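Local coordinates for protein putative oxidoreductase (Klebsiella pneumoniae subsp. pneumoniae MGH 78578, PDB 3E82) that probably acts as a nucleotide-dependent oxidoreductase of the Gfo/Idh/MocA family, on a substrate not yet identified, at residues S75-H80 / D97-L102; P66-V71 / A90-V95; V123-R128 / N316-V321; K20-P25 / S260-G265. All blocks are in the same frame, centred on the assembly; numbering follows the deposited sequence.

In the fold
Contacts 1 and 2 lie within the N-terminal Rossmann domain, their centres about 17 Å apart: contact 2 pairs two neighbouring strands, and contact 1 joins the loops that follow those strands. Contacts 3 and 4 instead bring segments of the N-terminal family region against segments of the C-terminal one, with centres about 19 Å apart. Contact 1 touches both of them. Asp97 OD1 of contact 1 accepts a hydrogen bond from His23 NE2 of contact 4 (2.8 Å), while Phe100 CG packs on Val123 CG2 of contact 3 (3.5 Å). Phe124 meets the His23 ring, tying contact 3 to contact 4. The loops of contact 1 and helix 17-28 of contact 4 follow Rossmann strands; in relatives the dinucleotide lies at this end of the sheet, as it probably does here.

Contact 1: S75-H80 / D97-L102; sequences SPNATH and DKPFTL
The imidazole of His80 presents its ND1 edge to residues 97-102. The carbonyl oxygen of Pro99 lies in the ring plane and accepts a nearly straight hydrogen bond from His80 ND1 (2.7 Å, 173° at the hydrogen). Lys98 O sits at the same edge, 3.4 Å from His80 CE1. Asp97 O also comes near ND1, but its angle is too poor for a bond. One face of the ring is covered from within its own segment by Asn77 CA, 3.9 Å above the centre. With CG anti to its own carbonyl carbon (chi1 -68°), the ring lies back across the loop, and His80 NE2 reaches Ser75 O at 2.7 Å in a more bent bond. Two carbonyl acceptors thus fix the rotation of the ring. A water extends this network, donating to both Ser75 O and Asp97 OD2; the other carboxylate oxygen, OD1, is taken by His23.

The second flat group is the amide of Asn77. The Asn77 and Pro99 side chains cross at about a right angle, bringing Asn77 ND2 to 3.1 Å from Pro99 CD. Farther along, Leu102 CD1 lies 4.2 Å from Ala78 CA on the exposed side of the contact. The peptide before Pro99 is cis, and the turned chain brings the carbonyl oxygens of Asp97, Lys98 and Pro99 round the imidazole, Pro99 O alone of them taking a hydrogen bond from it. Asp97-Lys98-Pro99 matches the Glu/Asp-Lys-Pro signature of Gfo/Idh/MocA oxidoreductases, set as usual at the C-terminal end of a Rossmann strand.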
# COMPACT_ATOMS: atom_id res chain seq x y z
N SER B 75 11.22 1.46 32.41
CA SER B 75 10.35 2.32 33.22
C SER B 75 9.55 3.21 32.26
O SER B 75 9.69 3.08 31.04
CB SER B 75 11.23 3.16 34.15
OG SER B 75 12.29 3.77 33.44
N PRO B 76 8.68 4.11 32.78
CA PRO B 76 7.89 4.98 31.91
C PRO B 76 8.71 5.74 30.87
O PRO B 76 9.86 6.12 31.12
CB PRO B 76 7.21 5.93 32.90
CG PRO B 76 6.99 5.05 34.10
CD PRO B 76 8.34 4.33 34.20
N ASN B 77 8.11 5.98 29.71
CA ASN B 77 8.75 6.68 28.59
C ASN B 77 9.54 7.94 28.94
O ASN B 77 10.67 8.11 28.47
CB ASN B 77 7.69 7.04 27.53
CG ASN B 77 7.28 5.86 26.68
OD1 ASN B 77 7.34 4.70 27.11
ND2 ASN B 77 6.86 6.13 25.45
N ALA B 78 8.96 8.81 29.75
CA ALA B 78 9.62 10.05 30.13
C ALA B 78 10.88 9.87 30.99
O ALA B 78 11.64 10.81 31.18
CB ALA B 78 8.63 10.96 30.87
N THR B 79 11.09 8.66 31.50
CA THR B 79 12.26 8.39 32.35
C THR B 79 13.44 7.78 31.59
O THR B 79 14.56 7.73 32.10
CB THR B 79 11.90 7.41 33.51
OG1 THR B 79 11.69 6.09 32.98
CG2 THR B 79 10.62 7.86 34.20
N HIS B 80 13.19 7.33 30.37
CA HIS B 80 14.23 6.71 29.57
C HIS B 80 15.49 7.56 29.39
O HIS B 80 16.59 7.13 29.75
CB HIS B 80 13.67 6.30 28.20
CG HIS B 80 12.66 5.19 28.28
ND1 HIS B 80 12.12 4.60 27.16
CD2 HIS B 80 12.10 4.57 29.34
CE1 HIS B 80 11.27 3.66 27.53
NE2 HIS B 80 11.24 3.62 28.85
N ASP B 97 14.62 0.46 26.58
CA ASP B 97 13.41 -0.05 25.95
C ASP B 97 12.88 1.11 25.08
O ASP B 97 13.11 2.28 25.40
CB ASP B 97 12.41 -0.40 27.05
CG ASP B 97 11.31 -1.31 26.57
OD1 ASP B 97 11.62 -2.43 26.11
OD2 ASP B 97 10.13 -0.90 26.65
N LYS B 98 12.19 0.81 23.99
CA LYS B 98 11.66 1.90 23.17
C LYS B 98 10.62 2.70 23.97
O LYS B 98 9.89 2.14 24.78
CB LYS B 98 11.01 1.35 21.88
CG LYS B 98 11.99 0.67 20.91
CD LYS B 98 11.32 0.37 19.57
CE LYS B 98 10.16 -0.61 19.71
NZ LYS B 98 10.63 -1.97 20.07
N PRO B 99 10.56 4.02 23.76
CA PRO B 99 11.40 4.79 22.85
C PRO B 99 12.75 5.15 23.45
O PRO B 99 12.87 5.37 24.66
CB PRO B 99 10.56 6.04 22.58
CG PRO B 99 9.94 6.28 23.93
CD PRO B 99 9.48 4.87 24.30
N PHE B 100 13.76 5.21 22.60
CA PHE B 100 15.12 5.56 22.98
C PHE B 100 15.06 6.82 23.85
O PHE B 100 15.43 6.81 25.02
CB PHE B 100 15.93 5.82 21.71
CG PHE B 100 17.39 6.10 21.94
CD1 PHE B 100 18.19 6.54 20.90
CD2 PHE B 100 17.96 5.97 23.21
CE1 PHE B 100 19.54 6.84 21.10
CE2 PHE B 100 19.30 6.26 23.42
CZ PHE B 100 20.09 6.70 22.37
N THR B 101 14.58 7.90 23.25
CA THR B 101 14.41 9.19 23.91
C THR B 101 13.12 9.79 23.35
O THR B 101 12.46 9.17 22.50
CB THR B 101 15.58 10.16 23.59
OG1 THR B 101 15.68 10.34 22.18
CG2 THR B 101 16.89 9.63 24.15
N LEU B 102 12.76 10.99 23.80
CA LEU B 102 11.54 11.61 23.30
C LEU B 102 11.81 12.51 22.10
O LEU B 102 10.90 12.82 21.34
CB LEU B 102 10.83 12.36 24.42
CG LEU B 102 10.40 11.44 25.57
CD1 LEU B 102 9.60 12.22 26.59
CD2 LEU B 102 9.55 10.29 25.01
O HOH W 1 9.55 1.11 28.55

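Contact 2: P66-V71 / A90-V95; sequences PDVDLV and AGKHVV
Leu70 pairs with His93, and Val71 with Val94, as parallel neighbours in the beta-alpha-beta crossover formed by strand 70-73, helix 80-89 and strand 93-96 of the Rossmann sheet. The pairing begins where His93 N donates to Asp69 O (3.1 Å). Val71 then uses both its backbone polar atoms on the same partner strand: Val71 N gives its hydrogen to His93 O (2.8 Å), and Val71 O receives that of Val95 N (2.9 Å). Asp69 O has a second donor, a water that also bonds to Gly91 O. The Leu70 and Val94 backbones bond instead to the strands flanking this pair, Leu70 to Asn9 and Ala11, Val94 to Leu120 and Ser122.

Ahead of the paired residues, Lys92 reaches back along segment 66-71. Its chain bends at chi2 (60°) and again at chi4 (73°), running past the Val68 and Val71 methyls to bring NZ to Val68 O at 2.7 Å. His65 O is a further acceptor of this ammonium group, so the buried lysine is held by main-chain carbonyls. Gly91, with positive phi, is the C-prime residue of the Schellman motif ending helix 80-89. The side chains of Asp69 and His93 look elsewhere, OD2 to Asn9 N and ND1 to Leu120 N. On the face shared with His93, Leu70 CD1 presses on the neighbouring main chain, 3.3 Å from His93 O.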
# COMPACT_ATOMS: atom_id res chain seq x y z
N PRO B 66 27.12 -0.24 42.67
CA PRO B 66 28.44 -0.72 42.23
C PRO B 66 28.46 -2.14 41.66
O PRO B 66 29.29 -2.45 40.81
CB PRO B 66 29.30 -0.58 43.49
CG PRO B 66 28.31 -0.72 44.60
CD PRO B 66 27.14 0.09 44.11
N ASP B 67 27.57 -3.00 42.13
CA ASP B 67 27.54 -4.38 41.64
C ASP B 67 26.82 -4.54 40.30
O ASP B 67 26.73 -5.64 39.77
CB ASP B 67 26.88 -5.30 42.66
CG ASP B 67 27.72 -5.49 43.91
OD1 ASP B 67 28.90 -5.06 43.90
OD2 ASP B 67 27.21 -6.09 44.88
N VAL B 68 26.30 -3.43 39.77
CA VAL B 68 25.60 -3.45 38.50
C VAL B 68 26.57 -3.18 37.35
O VAL B 68 27.39 -2.26 37.42
CB VAL B 68 24.45 -2.39 38.47
CG1 VAL B 68 23.92 -2.21 37.05
CG2 VAL B 68 23.32 -2.83 39.39
N ASP B 69 26.49 -3.99 36.30
CA ASP B 69 27.34 -3.84 35.12
C ASP B 69 26.51 -3.27 33.98
O ASP B 69 26.96 -2.44 33.20
CB ASP B 69 27.90 -5.19 34.65
CG ASP B 69 28.76 -5.87 35.69
OD1 ASP B 69 29.67 -5.21 36.24
OD2 ASP B 69 28.54 -7.07 35.96
N LEU B 70 25.27 -3.75 33.88
CA LEU B 70 24.37 -3.33 32.82
C LEU B 70 23.00 -2.96 33.33
O LEU B 70 22.39 -3.68 34.12
CB LEU B 70 24.23 -4.46 31.79
CG LEU B 70 23.12 -4.35 30.75
CD1 LEU B 70 23.36 -3.15 29.85
CD2 LEU B 70 23.09 -5.64 29.94
N VAL B 71 22.50 -1.82 32.86
CA VAL B 71 21.18 -1.33 33.25
C VAL B 71 20.21 -1.51 32.08
O VAL B 71 20.50 -1.13 30.95
CB VAL B 71 21.25 0.18 33.62
CG1 VAL B 71 19.85 0.74 33.82
CG2 VAL B 71 22.09 0.36 34.89
N ALA B 90 27.30 6.99 35.45
CA ALA B 90 27.68 6.11 36.56
C ALA B 90 28.58 4.98 36.07
O ALA B 90 28.88 4.05 36.81
CB ALA B 90 26.44 5.53 37.22
N GLY B 91 29.01 5.07 34.81
CA GLY B 91 29.87 4.04 34.26
C GLY B 91 29.20 2.71 33.97
O GLY B 91 29.87 1.68 33.93
N LYS B 92 27.88 2.71 33.76
CA LYS B 92 27.17 1.47 33.46
C LYS B 92 26.83 1.34 31.98
O LYS B 92 26.71 2.33 31.27
CB LYS B 92 25.87 1.38 34.27
CG LYS B 92 26.02 0.91 35.72
CD LYS B 92 26.92 1.82 36.53
CE LYS B 92 26.86 1.50 38.03
NZ LYS B 92 27.57 0.25 38.39
N HIS B 93 26.69 0.10 31.52
CA HIS B 93 26.30 -0.16 30.15
C HIS B 93 24.79 0.01 30.19
O HIS B 93 24.16 -0.22 31.24
CB HIS B 93 26.65 -1.59 29.74
CG HIS B 93 28.12 -1.84 29.67
ND1 HIS B 93 28.94 -1.19 28.78
CD2 HIS B 93 28.92 -2.66 30.40
CE1 HIS B 93 30.19 -1.58 28.96
NE2 HIS B 93 30.21 -2.47 29.94
N VAL B 94 24.19 0.40 29.07
CA VAL B 94 22.75 0.64 29.07
C VAL B 94 21.98 0.11 27.87
O VAL B 94 22.41 0.25 26.73
CB VAL B 94 22.47 2.16 29.16
CG1 VAL B 94 20.96 2.40 29.23
CG2 VAL B 94 23.18 2.75 30.36
N VAL B 95 20.83 -0.50 28.15
CA VAL B 95 19.92 -0.98 27.13
C VAL B 95 18.62 -0.23 27.45
O VAL B 95 18.11 -0.31 28.57
CB VAL B 95 19.67 -2.50 27.21
CG1 VAL B 95 18.38 -2.86 26.48
CG2 VAL B 95 20.86 -3.25 26.58
O HOH W 2 29.76 -1.43 33.72

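Contact 3: V123-R128 / N316-V321; sequences VFHNRR and NPVPPV
The carbonyl oxygen of Val123 is approached from two directions: His125 N donates to it at 2.7 Å, closing an inverse gamma turn centred on Phe124, and from the other segment Val318 CG1 packs against it at 3.5 Å. Val318 is the residue that fills the joint. Its first torsion (chi1 -177°) places CG1 anti to the backbone N and CG2 beside it, and the two methyls are used differently. CG1 meets the edge of the His125 imidazole, 4.1 Å from CD2 and near the ring plane, and also comes near Arg128 NH2. CG2 lies over one face of the Arg128 guanidinium, offset toward its rim, with Arg128 NH1 at 3.9 Å.

Arg128 arrives as an extended arm from CG to NE. Its NH1 is 3.3 Å from Pro317 O, yet the angle is too poor for a hydrogen bond. The charge is met from outside the two segments: NE forms a salt bridge with Asp186 and NH2 another with Glu322, which together would hold the guanidinium with one face against Val318 CG2. Val318 is itself positioned by an Asx turn, its N donating to Asn316 OD1 (3.0 Å) from above the plane of that amide, and its O is bonded by Ser122 OG. Here the proline-rich chain leading into helix 320-339 returns to the edge of the Rossmann sheet and backs the loop after its outermost strand, 121-123.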
# COMPACT_ATOMS: atom_id res chain seq x y z
N VAL B 123 19.43 0.12 22.15
CA VAL B 123 17.99 0.30 22.26
C VAL B 123 17.35 -1.04 21.92
O VAL B 123 17.82 -1.74 21.02
CB VAL B 123 17.48 1.40 21.29
CG1 VAL B 123 15.97 1.56 21.42
CG2 VAL B 123 18.19 2.72 21.59
N PHE B 124 16.27 -1.38 22.62
CA PHE B 124 15.60 -2.67 22.44
C PHE B 124 14.82 -2.86 21.14
O PHE B 124 13.60 -2.99 21.15
CB PHE B 124 14.69 -2.94 23.66
CG PHE B 124 14.25 -4.38 23.81
CD1 PHE B 124 15.19 -5.42 23.87
CD2 PHE B 124 12.90 -4.70 23.94
CE1 PHE B 124 14.78 -6.75 24.07
CE2 PHE B 124 12.49 -6.03 24.14
CZ PHE B 124 13.42 -7.05 24.20
N HIS B 125 15.53 -2.87 20.01
CA HIS B 125 14.90 -3.13 18.72
C HIS B 125 15.01 -4.64 18.65
O HIS B 125 15.97 -5.20 18.12
CB HIS B 125 15.67 -2.45 17.60
CG HIS B 125 15.38 -0.99 17.47
ND1 HIS B 125 14.11 -0.51 17.18
CD2 HIS B 125 16.18 0.10 17.56
CE1 HIS B 125 14.15 0.81 17.10
NE2 HIS B 125 15.39 1.20 17.32
N ASN B 126 14.01 -5.28 19.24
CA ASN B 126 13.97 -6.72 19.39
C ASN B 126 13.25 -7.52 18.31
O ASN B 126 12.98 -8.70 18.51
CB ASN B 126 13.31 -7.03 20.74
CG ASN B 126 11.83 -6.67 20.75
OD1 ASN B 126 11.42 -5.64 20.21
ND2 ASN B 126 11.02 -7.51 21.38
N ARG B 127 12.97 -6.91 17.17
CA ARG B 127 12.23 -7.63 16.14
C ARG B 127 13.07 -8.10 14.95
O ARG B 127 12.53 -8.59 13.95
CB ARG B 127 11.06 -6.76 15.65
CG ARG B 127 10.24 -6.10 16.78
CD ARG B 127 9.57 -7.11 17.70
NE ARG B 127 8.62 -7.96 16.99
CZ ARG B 127 7.37 -7.62 16.69
NH1 ARG B 127 6.89 -6.44 17.06
NH2 ARG B 127 6.60 -8.46 16.00
N ARG B 128 14.39 -7.98 15.07
CA ARG B 128 15.30 -8.39 14.00
C ARG B 128 15.48 -9.90 13.93
O ARG B 128 16.12 -10.41 13.01
CB ARG B 128 16.67 -7.74 14.21
CG ARG B 128 16.62 -6.22 14.26
CD ARG B 128 18.00 -5.62 14.51
NE ARG B 128 17.94 -4.17 14.42
CZ ARG B 128 19.00 -3.37 14.31
NH1 ARG B 128 20.23 -3.87 14.29
NH2 ARG B 128 18.82 -2.06 14.22
N ASN B 316 28.48 -3.91 19.04
CA ASN B 316 27.13 -3.71 19.55
C ASN B 316 26.17 -4.20 18.46
O ASN B 316 26.23 -3.73 17.33
CB ASN B 316 26.90 -2.21 19.78
CG ASN B 316 25.61 -1.91 20.52
OD1 ASN B 316 24.68 -2.72 20.55
ND2 ASN B 316 25.54 -0.71 21.11
N PRO B 317 25.28 -5.15 18.78
CA PRO B 317 24.36 -5.63 17.74
C PRO B 317 23.36 -4.56 17.30
O PRO B 317 22.85 -4.59 16.18
CB PRO B 317 23.68 -6.82 18.40
CG PRO B 317 23.62 -6.39 19.85
CD PRO B 317 25.02 -5.82 20.07
N VAL B 318 23.08 -3.60 18.19
CA VAL B 318 22.15 -2.54 17.87
C VAL B 318 22.72 -1.21 18.34
O VAL B 318 22.35 -0.71 19.39
CB VAL B 318 20.79 -2.76 18.55
CG1 VAL B 318 19.81 -1.66 18.14
CG2 VAL B 318 20.26 -4.15 18.21
N PRO B 319 23.67 -0.65 17.58
CA PRO B 319 24.27 0.64 17.97
C PRO B 319 23.20 1.73 18.02
O PRO B 319 22.24 1.73 17.24
CB PRO B 319 25.31 0.87 16.89
CG PRO B 319 24.76 0.12 15.70
CD PRO B 319 24.25 -1.15 16.32
N PRO B 320 23.35 2.67 18.96
CA PRO B 320 22.39 3.76 19.12
C PRO B 320 22.07 4.58 17.87
O PRO B 320 20.95 5.07 17.71
CB PRO B 320 22.98 4.60 20.26
CG PRO B 320 24.45 4.29 20.22
CD PRO B 320 24.50 2.82 19.88
N VAL B 321 23.05 4.74 16.98
CA VAL B 321 22.82 5.49 15.76
C VAL B 321 21.74 4.84 14.88
O VAL B 321 21.07 5.52 14.09
CB VAL B 321 24.13 5.65 14.95
CG1 VAL B 321 24.58 4.31 14.38
CG2 VAL B 321 23.93 6.68 13.85

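Contact 4: K20-P25 / S260-G265; sequences KTFHAP and SQLLAG
Leu262 loses the most surface in this contact, reaching from the end of helix 258-263 into the angle between Thr21 and Phe22. Its two methyls part there. CD1 sits over one face of the Phe22 ring, 3.7 Å from the ring centroid and 22° off the normal, a CH-pi contact in which the two side chains cross at about a right angle; the methyl is shifted toward the rim, its closest ring atom being Phe22 CD1 at 3.5 Å. CD2 turns to the main chain instead and lies 3.6 Å from Thr21 O, with Pro25 CB a looser neighbour.

Thr21 contributes through its methyl and its carbonyl. With OG1 beside the backbone N (chi1 -45°), CG2 falls anti to it, and this methyl packs on the Leu262 main chain, 3.8 Å from its O, and touches Leu263 CD2 at 4.1 Å. The hydroxyl turns back into its own helix, to Phe17 O. Polar linkage between the helices comes through one water, which donates to Thr21 O and to Leu262 O, each at 2.7 Å.

The Thr21 carbonyl belongs to a wider, pi-type part of helix 17-28, kinked before Pro25, whereas the partner helix ends in a Schellman motif at Gly265. Leu262 thus packs, from the C-terminal domain, against the side of the helix that follows the glycine-rich turn, consistent with the GxGxxG element of Rossmann dinucleotide-binding folds.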
# COMPACT_ATOMS: atom_id res chain seq x y z
N LYS B 20 8.29 -7.15 33.12
CA LYS B 20 7.88 -8.47 33.57
C LYS B 20 7.63 -9.49 32.45
O LYS B 20 8.01 -10.65 32.58
CB LYS B 20 6.60 -8.36 34.41
CG LYS B 20 5.94 -9.70 34.77
CD LYS B 20 4.58 -9.48 35.44
CE LYS B 20 4.02 -10.75 36.08
NZ LYS B 20 3.80 -11.85 35.11
N THR B 21 7.01 -9.04 31.37
CA THR B 21 6.67 -9.94 30.26
C THR B 21 7.80 -10.24 29.29
O THR B 21 7.89 -11.34 28.77
CB THR B 21 5.47 -9.39 29.46
OG1 THR B 21 4.46 -8.93 30.36
CG2 THR B 21 4.88 -10.47 28.56
N PHE B 22 8.65 -9.25 29.04
CA PHE B 22 9.75 -9.38 28.09
C PHE B 22 11.14 -9.56 28.70
O PHE B 22 11.71 -10.65 28.70
CB PHE B 22 9.78 -8.17 27.16
CG PHE B 22 8.74 -8.20 26.08
CD1 PHE B 22 9.09 -8.53 24.77
CD2 PHE B 22 7.41 -7.91 26.37
CE1 PHE B 22 8.12 -8.58 23.76
CE2 PHE B 22 6.43 -7.95 25.37
CZ PHE B 22 6.78 -8.29 24.06
N HIS B 23 11.68 -8.46 29.21
CA HIS B 23 13.03 -8.43 29.76
C HIS B 23 13.43 -9.48 30.78
O HIS B 23 14.42 -10.19 30.58
CB HIS B 23 13.31 -7.04 30.29
CG HIS B 23 13.24 -5.98 29.24
ND1 HIS B 23 14.12 -5.93 28.18
CD2 HIS B 23 12.39 -4.94 29.06
CE1 HIS B 23 13.81 -4.91 27.40
NE2 HIS B 23 12.77 -4.30 27.91
N ALA B 24 12.68 -9.61 31.88
CA ALA B 24 13.05 -10.60 32.89
C ALA B 24 13.15 -12.01 32.31
O ALA B 24 14.17 -12.69 32.51
CB ALA B 24 12.06 -10.57 34.04
N PRO B 25 12.12 -12.48 31.59
CA PRO B 25 12.14 -13.84 31.00
C PRO B 25 13.26 -14.06 29.99
O PRO B 25 13.93 -15.10 29.99
CB PRO B 25 10.76 -13.96 30.36
CG PRO B 25 9.91 -13.11 31.27
CD PRO B 25 10.78 -11.89 31.44
N SER B 260 2.98 -13.39 21.60
CA SER B 260 1.84 -14.13 22.12
C SER B 260 2.32 -15.20 23.08
O SER B 260 1.68 -15.47 24.10
CB SER B 260 1.05 -14.79 20.99
OG SER B 260 0.64 -13.82 20.05
N GLN B 261 3.44 -15.83 22.74
CA GLN B 261 3.99 -16.86 23.60
C GLN B 261 4.39 -16.22 24.94
O GLN B 261 4.06 -16.75 26.00
CB GLN B 261 5.19 -17.53 22.92
CG GLN B 261 4.79 -18.36 21.69
CD GLN B 261 5.95 -19.11 21.08
OE1 GLN B 261 6.92 -18.50 20.63
NE2 GLN B 261 5.85 -20.43 21.06
N LEU B 262 5.07 -15.08 24.90
CA LEU B 262 5.48 -14.40 26.12
C LEU B 262 4.27 -14.03 26.97
O LEU B 262 4.27 -14.22 28.18
CB LEU B 262 6.28 -13.13 25.80
CG LEU B 262 7.73 -13.30 25.33
CD1 LEU B 262 8.30 -11.93 24.95
CD2 LEU B 262 8.57 -13.96 26.45
N LEU B 263 3.24 -13.49 26.33
CA LEU B 263 2.02 -13.11 27.04
C LEU B 263 1.40 -14.32 27.71
O LEU B 263 0.79 -14.21 28.77
CB LEU B 263 1.00 -12.49 26.08
CG LEU B 263 1.32 -11.08 25.58
CD1 LEU B 263 0.33 -10.67 24.50
CD2 LEU B 263 1.26 -10.11 26.75
N ALA B 264 1.56 -15.48 27.08
CA ALA B 264 1.01 -16.72 27.61
C ALA B 264 1.94 -17.35 28.64
O ALA B 264 1.66 -18.42 29.18
CB ALA B 264 0.75 -17.70 26.47
N GLY B 265 3.07 -16.68 28.89
CA GLY B 265 4.01 -17.18 29.87
C GLY B 265 4.91 -18.32 29.43
O GLY B 265 5.42 -19.05 30.27
O HOH W 3 6.56 -13.54 29.53